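Local coordinates for protein telomerase reverse transcriptase (Takifugu rubripes, PDB 4LMO) that serves as the RNA-binding domain of the telomerase catalytic subunit, a reverse transcriptase that extends chromosome ends by copying an RNA template, at residues A[146-151]-A[167-172]. Numbering follows the deposited sequence.
Sequences LLYFAR and AELMWK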
# COMPACT_ATOMS: atom_id res chain seq x y z
N LEU A 146 10.90 -13.21 -0.16
CA LEU A 146 11.42 -13.20 -1.52
C LEU A 146 10.40 -13.67 -2.56
O LEU A 146 10.32 -13.09 -3.64
CB LEU A 146 12.71 -14.02 -1.62
CG LEU A 146 13.98 -13.42 -1.01
CD1 LEU A 146 15.09 -14.46 -0.93
CD2 LEU A 146 14.46 -12.19 -1.77
N LEU A 147 9.64 -14.71 -2.22
CA LEU A 147 8.55 -15.17 -3.09
C LEU A 147 7.50 -14.08 -3.29
O LEU A 147 6.99 -13.90 -4.39
CB LEU A 147 7.87 -16.42 -2.51
CG LEU A 147 8.25 -17.77 -3.11
CD1 LEU A 147 7.47 -18.88 -2.42
CD2 LEU A 147 8.00 -17.81 -4.61
N TYR A 148 7.21 -13.36 -2.21
CA TYR A 148 6.20 -12.31 -2.25
C TYR A 148 6.68 -11.10 -3.04
O TYR A 148 5.91 -10.50 -3.79
CB TYR A 148 5.77 -11.91 -0.84
CG TYR A 148 4.53 -11.05 -0.82
CD1 TYR A 148 3.26 -11.63 -0.87
CD2 TYR A 148 4.63 -9.66 -0.77
CE1 TYR A 148 2.12 -10.84 -0.86
CE2 TYR A 148 3.49 -8.87 -0.76
CZ TYR A 148 2.24 -9.46 -0.80
OH TYR A 148 1.12 -8.68 -0.80
N PHE A 149 7.96 -10.75 -2.87
CA PHE A 149 8.57 -9.64 -3.62
C PHE A 149 8.54 -9.92 -5.12
O PHE A 149 8.33 -9.00 -5.92
CB PHE A 149 10.00 -9.40 -3.14
CG PHE A 149 10.11 -8.56 -1.89
CD1 PHE A 149 9.03 -8.42 -1.01
CD2 PHE A 149 11.31 -7.92 -1.58
CE1 PHE A 149 9.14 -7.65 0.14
CE2 PHE A 149 11.42 -7.15 -0.43
CZ PHE A 149 10.34 -7.01 0.43
N ALA A 150 8.72 -11.18 -5.49
CA ALA A 150 8.63 -11.62 -6.88
C ALA A 150 7.20 -11.53 -7.41
O ALA A 150 6.99 -11.26 -8.59
CB ALA A 150 9.18 -13.03 -7.04
N ARG A 151 6.23 -11.77 -6.52
CA ARG A 151 4.81 -11.69 -6.88
C ARG A 151 4.39 -10.25 -7.14
O ARG A 151 3.59 -9.99 -8.04
CB ARG A 151 3.94 -12.30 -5.78
CG ARG A 151 4.21 -13.77 -5.51
CD ARG A 151 3.63 -14.67 -6.59
NE ARG A 151 4.38 -15.91 -6.76
CZ ARG A 151 4.36 -16.94 -5.91
NH1 ARG A 151 3.64 -16.90 -4.80
NH2 ARG A 151 5.08 -18.02 -6.19
N ALA A 167 -4.57 -17.23 -4.89
CA ALA A 167 -3.95 -18.53 -5.15
C ALA A 167 -2.55 -18.40 -5.75
O ALA A 167 -1.66 -19.19 -5.44
CB ALA A 167 -4.84 -19.36 -6.05
N GLU A 168 -2.37 -17.40 -6.62
CA GLU A 168 -1.08 -17.11 -7.22
C GLU A 168 -0.16 -16.41 -6.23
O GLU A 168 1.05 -16.62 -6.23
CB GLU A 168 -1.26 -16.23 -8.47
CG GLU A 168 -1.93 -16.93 -9.64
CD GLU A 168 -2.33 -15.97 -10.75
OE1 GLU A 168 -1.91 -14.79 -10.72
OE2 GLU A 168 -3.07 -16.40 -11.66
N LEU A 169 -0.75 -15.59 -5.37
CA LEU A 169 -0.01 -14.84 -4.36
C LEU A 169 0.55 -15.77 -3.28
O LEU A 169 1.67 -15.57 -2.80
CB LEU A 169 -0.92 -13.78 -3.73
CG LEU A 169 -0.27 -12.52 -3.13
CD1 LEU A 169 0.51 -11.74 -4.18
CD2 LEU A 169 -1.34 -11.64 -2.49
N MET A 170 -0.23 -16.79 -2.91
CA MET A 170 0.11 -17.70 -1.82
C MET A 170 0.90 -18.93 -2.28
O MET A 170 1.36 -19.71 -1.45
CB MET A 170 -1.17 -18.18 -1.11
CG MET A 170 -1.94 -17.11 -0.36
SD MET A 170 -1.32 -16.81 1.31
CE MET A 170 -1.52 -18.42 2.07
N TRP A 171 1.06 -19.09 -3.59
CA TRP A 171 1.66 -20.29 -4.15
C TRP A 171 3.07 -20.52 -3.67
O TRP A 171 3.95 -19.69 -3.88
CB TRP A 171 1.59 -20.29 -5.67
CG TRP A 171 1.98 -21.61 -6.30
CD1 TRP A 171 1.60 -22.88 -5.88
CD2 TRP A 171 2.81 -21.82 -7.49
NE1 TRP A 171 2.14 -23.84 -6.70
CE2 TRP A 171 2.87 -23.28 -7.69
CE3 TRP A 171 3.49 -20.99 -8.38
CZ2 TRP A 171 3.59 -23.85 -8.73
CZ3 TRP A 171 4.21 -21.58 -9.43
CH2 TRP A 171 4.25 -22.98 -9.60
N LYS A 172 3.26 -21.67 -3.02
CA LYS A 172 4.55 -22.10 -2.46
C LYS A 172 5.01 -21.29 -1.24
O LYS A 172 6.14 -21.47 -0.78
CB LYS A 172 5.65 -22.14 -3.53
CG LYS A 172 5.55 -23.32 -4.49
CD LYS A 172 6.68 -23.31 -5.51
CE LYS A 172 6.51 -22.20 -6.54
NZ LYS A 172 7.57 -22.24 -7.58
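The guanidinium of Arg-151 has main-chain oxygens on both faces and at its edge: Glu-168 O lies over one face, Leu-147 O stands 4.0 Å off the guanidinium plane on the opposite side, displaced toward its margin, and Leu-169 O and Trp-171 O lie at the edge. The Trp-171 ring carries Lys-172 CE against one face. Trp-171 CE3 is 4.0 Å from Arg-151 NH2, an oblique approach; the guanidinium and indole planes are 26° apart, and the side chains cross at about a right angle.

The edge approach translates into bonds. NH1 and NH2 of Arg-151 converge end-on on one oxygen, Trp-171 O: NH1 at 3.0 Å, lying in the plane of that carbonyl and using one of its lone pairs, NH2 at 3.1 Å, tilted 29° from it. Arg-151 NH1 to Leu-169 O, 3.1 Å and bent to 132°, is weak. Glu-168 O is 3.0 Å from Arg-151 NH1 but lies over the face, so the angle is too poor for a hydrogen bond. With CG anti to its carbonyl carbon, Arg-151 heads toward 167-172.

Tyr-148 CE1 makes an apolar contact with Leu-169 CG at 3.7 Å, and Leu-147 CD1 rests 3.3 Å from Lys-172 O. Tyr-148 OH is hydrogen-bonded to Leu-205 O, and both Tyr-148 and Leu-169 pack on Leu-209, tying the contact to helix 191-220.

An arginine on helix 142-158 thus binds main-chain carbonyls where the chain runs from helix 166-169 into a loop, within the largely helical telomerase RNA-binding domain; Trp-171 and Lys-172 begin a region that probably interacts with the RNA template.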